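Local atomic coordinates of beta-N-acetylhexosaminidase (Thermotoga neapolitana, PDB entry 5BZA), a protein that probably hydrolyses terminal non-reducing N-acetylhexosamine residues of N-acetyl-beta-D-hexosaminides, as a metal-binding member of glycosyl hydrolase family 3. Residues P79-A84 against R130-D135; V87-T92 against A140-E145. All blocks are in the same frame, centred on the assembly; numbering follows the deposited sequence.

Both contacts join the region that opens helix 89-106, with the short helix 81-85 before it, to the region that opens helix 136-153, with the loop before it, so their segments alternate along the chain. Contact 1 is the more buried; it pairs a short helix with an irregular loop and works through an amide-ring stack and backbone oxygens, close to a metal site. Contact 2 is only partly buried and sets one helix against another, relying on a proline-histidine CH-pi contact and a histidine-to-carbonyl bond. The two are continuous: the F132 ring of contact 1 meets T92 and H142 of contact 2, A84 also packs on T92, and both contacts reach the second subunit.

Contact 1 of 2, residues P79-A84 against R130-D135; sequences PGNLAA and RSFGSD
The amide of N81 lies flat over one face of the F132 ring, the two planes 17° apart, with ND2 3.3 Å from CE2 and displaced toward the rim. N81 CB adds a CH-pi contact over the same ring, 4.1 Å from its centroid. At the edge, A84 CB touches CE1 close to the ring plane, and beyond the two segments the ring of H142 also meets F132. F132 CB points away from helix 81-85, yet with CG beside the backbone N (chi1 -70°) the ring comes back to lie against N81. The amide has a second grip, a weak hydrogen bond from ND2 to R130 O at 3.1 Å. The backbones are close enough for CA-H...O contacts: F132 CA approaches N81 O at 3.4 Å almost in line with its hydrogen, while L82 CA meets S131 O. A water links L82 O and F132 O. The loop is braced from within by an ST turn, in which S131 OG accepts from G133 N at 3.0 Å; the same hydroxyl is bonded to D117 O. R130 sends its guanidinium elsewhere, to a salt bridge with E65 beside H161, which binds cadmium with D245. The arrangement is that of a loop leaving strand 110-111 of a TIM-barrel domain, packed on a neighbouring short helix next to a metal site.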
ATOM      1  N   PRO B  79      12.224  -2.339   8.578  1.00  7.28           N
ATOM      2  CA  PRO B  79      13.318  -1.721   9.353  1.00 14.16           C
ATOM      3  C   PRO B  79      14.497  -1.335   8.464  1.00 11.78           C
ATOM      4  O   PRO B  79      15.082  -0.276   8.672  1.00 10.52           O
ATOM      5  CB  PRO B  79      13.727  -2.819  10.338  1.00 10.54           C
ATOM      6  CG  PRO B  79      12.477  -3.630  10.521  1.00 13.51           C
ATOM      7  CD  PRO B  79      11.787  -3.618   9.166  1.00 12.52           C
ATOM      8  N   GLY B  80      14.783  -2.145   7.448  1.00  6.17           N
ATOM      9  CA  GLY B  80      15.826  -1.811   6.496  1.00 14.95           C
ATOM     10  C   GLY B  80      17.015  -2.755   6.502  1.00  9.14           C
ATOM     11  O   GLY B  80      17.099  -3.701   7.293  1.00  8.30           O
ATOM     12  N   ASN B  81      17.947  -2.517   5.584  1.00 13.46           N
ATOM     13  CA  ASN B  81      19.075  -3.453   5.419  1.00 13.36           C
ATOM     14  C   ASN B  81      19.915  -3.680   6.662  1.00 12.17           C
ATOM     15  O   ASN B  81      20.353  -4.802   6.898  1.00  9.15           O
ATOM     16  CB  ASN B  81      19.973  -3.005   4.267  1.00  8.95           C
ATOM     17  CG  ASN B  81      19.431  -3.469   2.922  1.00 11.19           C
ATOM     18  OD1 ASN B  81      18.278  -3.921   2.821  1.00 14.78           O
ATOM     19  ND2 ASN B  81      20.251  -3.373   1.892  1.00  8.47           N
ATOM     20  N   LEU B  82      20.115  -2.667   7.484  1.00  9.00           N
ATOM     21  CA  LEU B  82      21.008  -2.859   8.626  1.00  9.80           C
ATOM     22  C   LEU B  82      20.406  -3.866   9.624  1.00 13.26           C
ATOM     23  O   LEU B  82      21.056  -4.907  10.004  1.00 11.17           O
ATOM     24  CB  LEU B  82      21.300  -1.511   9.295  1.00 11.67           C
ATOM     25  CG  LEU B  82      22.392  -1.573  10.360  1.00 15.72           C
ATOM     26  CD1 LEU B  82      23.768  -1.899   9.729  1.00 13.98           C
ATOM     27  CD2 LEU B  82      22.445  -0.277  11.153  1.00 19.08           C
ATOM     28  N   ALA B  83      19.134  -3.606   9.989  1.00 11.39           N
ATOM     29  CA  ALA B  83      18.405  -4.537  10.834  1.00 10.25           C
ATOM     30  C   ALA B  83      18.357  -5.886  10.173  1.00  8.86           C
ATOM     31  O   ALA B  83      18.636  -6.883  10.826  1.00  8.10           O
ATOM     32  CB  ALA B  83      16.994  -4.046  11.112  1.00 10.93           C
ATOM     33  N   ALA B  84      18.088  -5.914   8.869  1.00  6.30           N
ATOM     34  CA  ALA B  84      17.986  -7.193   8.158  1.00 10.90           C
ATOM     35  C   ALA B  84      19.288  -8.000   8.258  1.00  9.93           C
ATOM     36  O   ALA B  84      19.274  -9.208   8.535  1.00 10.52           O
ATOM     37  CB  ALA B  84      17.620  -6.954   6.667  1.00 10.38           C
ATOM     38  N   ARG B 130      21.213   1.948   5.046  1.00 11.09           N
ATOM     39  CA  ARG B 130      20.905   1.294   3.775  1.00 11.98           C
ATOM     40  C   ARG B 130      21.762   0.034   3.422  1.00 11.95           C
ATOM     41  O   ARG B 130      21.539  -0.619   2.377  1.00 12.94           O
ATOM     42  CB  ARG B 130      20.991   2.326   2.644  1.00 11.31           C
ATOM     43  CG  ARG B 130      19.996   3.502   2.789  1.00 10.36           C
ATOM     44  CD  ARG B 130      20.275   4.576   1.719  1.00 11.65           C
ATOM     45  NE  ARG B 130      20.163   4.062   0.347  1.00  9.34           N
ATOM     46  CZ  ARG B 130      20.805   4.567  -0.708  1.00 12.38           C
ATOM     47  NH1 ARG B 130      21.665   5.563  -0.542  1.00 17.45           N
ATOM     48  NH2 ARG B 130      20.645   4.050  -1.932  1.00 13.75           N
ATOM     49  N   SER B 131      22.737  -0.295   4.260  1.00 10.98           N
ATOM     50  CA  SER B 131      23.594  -1.450   4.038  1.00  9.99           C
ATOM     51  C   SER B 131      23.295  -2.626   4.995  1.00 11.66           C
ATOM     52  O   SER B 131      23.037  -2.460   6.186  1.00  9.62           O
ATOM     53  CB  SER B 131      25.105  -1.041   4.145  1.00 15.14           C
ATOM     54  OG  SER B 131      25.958  -2.182   4.289  1.00  9.76           O
ATOM     55  N   PHE B 132      23.424  -3.830   4.476  1.00 10.58           N
ATOM     56  CA  PHE B 132      23.283  -5.019   5.285  1.00 10.46           C
ATOM     57  C   PHE B 132      24.355  -5.119   6.365  1.00 12.08           C
ATOM     58  O   PHE B 132      24.143  -5.827   7.351  1.00  9.86           O
ATOM     59  CB  PHE B 132      23.357  -6.271   4.381  1.00 11.24           C
ATOM     60  CG  PHE B 132      22.153  -6.461   3.484  1.00 11.25           C
ATOM     61  CD1 PHE B 132      20.893  -6.738   4.034  1.00 10.74           C
ATOM     62  CD2 PHE B 132      22.276  -6.333   2.095  1.00  9.48           C
ATOM     63  CE1 PHE B 132      19.761  -6.934   3.218  1.00 11.76           C
ATOM     64  CE2 PHE B 132      21.148  -6.503   1.268  1.00 10.40           C
ATOM     65  CZ  PHE B 132      19.878  -6.814   1.853  1.00 10.54           C
ATOM     66  N   GLY B 133      25.525  -4.473   6.162  1.00 13.72           N
ATOM     67  CA  GLY B 133      26.585  -4.478   7.179  1.00 16.10           C
ATOM     68  C   GLY B 133      28.021  -4.324   6.685  1.00 12.66           C
ATOM     69  O   GLY B 133      28.234  -4.117   5.496  1.00 11.37           O
ATOM     70  N   SER B 134      29.007  -4.411   7.586  1.00 13.99           N
ATOM     71  CA  SER B 134      30.438  -4.293   7.190  1.00 18.22           C
ATOM     72  C   SER B 134      31.000  -5.590   6.618  1.00 17.10           C
ATOM     73  O   SER B 134      31.854  -5.575   5.735  1.00 15.29           O
ATOM     74  CB  SER B 134      31.317  -3.815   8.351  1.00 15.67           C
ATOM     75  OG  SER B 134      31.210  -4.674   9.466  1.00 28.96           O
ATOM     76  N   ASP B 135      30.582  -6.704   7.192  1.00 18.53           N
ATOM     77  CA  ASP B 135      31.096  -8.011   6.829  1.00 13.97           C
ATOM     78  C   ASP B 135      30.642  -8.414   5.416  1.00 14.01           C
ATOM     79  O   ASP B 135      29.446  -8.622   5.175  1.00 14.39           O
ATOM     80  CB  ASP B 135      30.670  -9.017   7.897  1.00  9.76           C
ATOM     81  CG  ASP B 135      31.157 -10.440   7.625  1.00 14.49           C
ATOM     82  OD1 ASP B 135      31.496 -10.806   6.486  1.00 13.20           O
ATOM     83  OD2 ASP B 135      31.146 -11.257   8.558  1.00 16.18           O
TER
HETATM   84  O   HOH W   1      23.906  -5.264   9.730  1.00 12.84           O

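Contact 2 of 2, residues V87-T92 against A140-E145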
ATOM      1  N   VAL B  87      20.031 -10.372  11.014  1.00  9.64           N
ATOM      2  CA  VAL B  87      19.101 -11.481  11.159  1.00  9.67           C
ATOM      3  C   VAL B  87      19.349 -12.479  10.038  1.00 11.33           C
ATOM      4  O   VAL B  87      19.904 -12.113   8.994  1.00 10.19           O
ATOM      5  CB  VAL B  87      17.639 -10.945  11.138  1.00 10.86           C
ATOM      6  CG1 VAL B  87      16.629 -12.052  11.187  1.00 10.27           C
ATOM      7  CG2 VAL B  87      17.438  -9.980  12.321  1.00  9.13           C
ATOM      8  N   ASP B  88      18.957 -13.726  10.262  1.00  8.83           N
ATOM      9  CA  ASP B  88      18.893 -14.746   9.224  1.00 10.19           C
ATOM     10  C   ASP B  88      18.450 -14.200   7.857  1.00 13.19           C
ATOM     11  O   ASP B  88      17.316 -13.710   7.712  1.00 13.37           O
ATOM     12  CB  ASP B  88      17.903 -15.832   9.652  1.00 11.95           C
ATOM     13  CG  ASP B  88      17.942 -17.065   8.755  1.00 13.66           C
ATOM     14  OD1 ASP B  88      18.361 -16.992   7.585  1.00 16.46           O
ATOM     15  OD2 ASP B  88      17.500 -18.125   9.230  1.00 16.20           O
ATOM     16  N   PRO B  89      19.329 -14.323   6.839  1.00 10.55           N
ATOM     17  CA  PRO B  89      19.074 -13.773   5.500  1.00 12.62           C
ATOM     18  C   PRO B  89      17.753 -14.258   4.857  1.00 10.95           C
ATOM     19  O   PRO B  89      17.166 -13.556   3.996  1.00 10.78           O
ATOM     20  CB  PRO B  89      20.293 -14.264   4.673  1.00 12.37           C
ATOM     21  CG  PRO B  89      20.955 -15.309   5.510  1.00 12.23           C
ATOM     22  CD  PRO B  89      20.662 -14.954   6.933  1.00 10.85           C
ATOM     23  N   VAL B  90      17.276 -15.418   5.278  1.00  8.37           N
ATOM     24  CA  VAL B  90      15.989 -15.903   4.789  1.00 15.28           C
ATOM     25  C   VAL B  90      14.880 -14.866   4.956  1.00 14.26           C
ATOM     26  O   VAL B  90      14.099 -14.642   4.046  1.00 13.59           O
ATOM     27  CB  VAL B  90      15.587 -17.223   5.504  1.00 11.75           C
ATOM     28  CG1 VAL B  90      14.084 -17.467   5.431  1.00 14.33           C
ATOM     29  CG2 VAL B  90      16.375 -18.354   4.903  1.00 13.39           C
ATOM     30  N   PHE B  91      14.851 -14.209   6.101  1.00  6.70           N
ATOM     31  CA  PHE B  91      13.904 -13.129   6.330  1.00 11.64           C
ATOM     32  C   PHE B  91      14.070 -12.010   5.303  1.00 13.33           C
ATOM     33  O   PHE B  91      13.086 -11.385   4.912  1.00 13.95           O
ATOM     34  CB  PHE B  91      14.019 -12.608   7.758  1.00  9.34           C
ATOM     35  CG  PHE B  91      13.402 -13.526   8.755  1.00 13.89           C
ATOM     36  CD1 PHE B  91      12.005 -13.564   8.915  1.00 13.45           C
ATOM     37  CD2 PHE B  91      14.182 -14.405   9.475  1.00 11.01           C
ATOM     38  CE1 PHE B  91      11.424 -14.435   9.794  1.00 15.18           C
ATOM     39  CE2 PHE B  91      13.609 -15.270  10.358  1.00 16.29           C
ATOM     40  CZ  PHE B  91      12.211 -15.284  10.534  1.00 16.05           C
ATOM     41  N   THR B  92      15.292 -11.741   4.845  1.00 13.28           N
ATOM     42  CA  THR B  92      15.467 -10.743   3.782  1.00  9.23           C
ATOM     43  C   THR B  92      14.840 -11.200   2.444  1.00 10.91           C
ATOM     44  O   THR B  92      14.186 -10.408   1.729  1.00  9.93           O
ATOM     45  CB  THR B  92      16.979 -10.412   3.571  1.00 12.90           C
ATOM     46  OG1 THR B  92      17.532  -9.968   4.831  1.00  8.21           O
ATOM     47  CG2 THR B  92      17.170  -9.382   2.464  1.00 30.96           C
ATOM     48  N   ALA B 140      26.865 -10.428   1.343  1.00 13.82           N
ATOM     49  CA  ALA B 140      26.689 -11.330   0.211  1.00 11.98           C
ATOM     50  C   ALA B 140      25.471 -12.252   0.379  1.00 11.39           C
ATOM     51  O   ALA B 140      24.737 -12.446  -0.584  1.00  9.73           O
ATOM     52  CB  ALA B 140      27.969 -12.160  -0.036  1.00 10.82           C
ATOM     53  N   SER B 141      25.286 -12.855   1.558  1.00 12.36           N
ATOM     54  CA  SER B 141      24.187 -13.815   1.708  1.00 14.20           C
ATOM     55  C   SER B 141      22.833 -13.069   1.730  1.00 12.01           C
ATOM     56  O   SER B 141      21.864 -13.495   1.088  1.00 10.65           O
ATOM     57  CB  SER B 141      24.355 -14.712   2.957  1.00 17.30           C
ATOM     58  OG  SER B 141      24.243 -14.031   4.195  1.00 15.42           O
ATOM     59  N   HIS B 142      22.790 -11.927   2.403  1.00 12.02           N
ATOM     60  CA  HIS B 142      21.560 -11.144   2.453  1.00 12.97           C
ATOM     61  C   HIS B 142      21.216 -10.544   1.082  1.00  9.92           C
ATOM     62  O   HIS B 142      20.043 -10.441   0.716  1.00 10.59           O
ATOM     63  CB  HIS B 142      21.666 -10.053   3.501  1.00 10.94           C
ATOM     64  CG  HIS B 142      21.611 -10.574   4.900  1.00 10.79           C
ATOM     65  ND1 HIS B 142      22.684 -11.209   5.504  1.00 10.65           N
ATOM     66  CD2 HIS B 142      20.604 -10.597   5.804  1.00  9.74           C
ATOM     67  CE1 HIS B 142      22.350 -11.548   6.735  1.00 13.12           C
ATOM     68  NE2 HIS B 142      21.086 -11.201   6.939  1.00 11.68           N
ATOM     69  N   GLY B 143      22.233 -10.147   0.338  1.00 10.54           N
ATOM     70  CA  GLY B 143      22.049  -9.642  -1.016  1.00  9.86           C
ATOM     71  C   GLY B 143      21.551 -10.698  -1.984  1.00  9.56           C
ATOM     72  O   GLY B 143      20.699 -10.408  -2.868  1.00  9.21           O
ATOM     73  N   MET B 144      22.090 -11.919  -1.855  1.00  6.03           N
ATOM     74  CA  MET B 144      21.603 -13.014  -2.682  1.00 11.01           C
ATOM     75  C   MET B 144      20.136 -13.339  -2.350  1.00  9.22           C
ATOM     76  O   MET B 144      19.321 -13.560  -3.240  1.00  6.97           O
ATOM     77  CB  MET B 144      22.466 -14.257  -2.503  1.00  9.48           C
ATOM     78  CG  MET B 144      22.196 -15.349  -3.510  1.00  6.63           C
ATOM     79  SD  MET B 144      22.689 -15.040  -5.226  1.00 11.34           S
ATOM     80  CE  MET B 144      21.090 -14.631  -5.941  1.00  8.77           C
ATOM     81  N   GLU B 145      19.828 -13.406  -1.068  1.00  9.92           N
ATOM     82  CA  GLU B 145      18.464 -13.630  -0.650  1.00 10.99           C
ATOM     83  C   GLU B 145      17.564 -12.557  -1.206  1.00 11.07           C
ATOM     84  O   GLU B 145      16.454 -12.857  -1.672  1.00 11.69           O
ATOM     85  CB  GLU B 145      18.356 -13.671   0.857  1.00 11.99           C
ATOM     86  CG  GLU B 145      18.679 -15.039   1.467  1.00 14.58           C
ATOM     87  CD  GLU B 145      17.547 -16.055   1.237  1.00 16.23           C
ATOM     88  OE1 GLU B 145      16.472 -15.664   0.703  1.00 16.88           O
ATOM     89  OE2 GLU B 145      17.691 -17.225   1.652  1.00 15.07           O
TER
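P89 lies over the imidazole of H142, its CB 3.8 Å from the ring centroid and only 4° off the normal, a CH-pi contact centred over the face. The proline CD reaches the nitrogen side of the same ring, and CG leans on S141 OG. Around the rim, T92 OG1 lies near the ring plane, 3.3 Å from H142 CD2. Also close to that plane is V87 O, which accepts a fairly straight hydrogen bond from H142 NE2; the modelled length of 2.5 Å is unusually short and its exact value doubtful. The first torsion of H142 (chi1 -72°) sets CG beside the backbone N, letting the ring reach across to the start of helix 89-106. The second ring nitrogen, ND1, is bonded to V138 O in the same helix, so carbonyl oxygens engage both ring nitrogens and fix the rotation of the ring. A leucine in place of H142 would probably leave V87 O without its imidazole donor and P89 without a flat face to rest on. One turn further on, E145 packs its CG at 3.3 Å from P89 O, and a bend at chi2 carries the carboxylate alongside V90, where OE2 lies 3.7 Å from CG2. D88 holds the N-cap position of helix 89-106, its OD1 accepting from V90 N at 3.0 Å, from above the carboxylate plane. In the barrel domain these two helices precede the adjacent parallel strands 110-111 and 156-162; helix 136-153 also touches helix 192-198 through A140 and M144, while V87 and F91 pack on R331 and E327 of the second subunit.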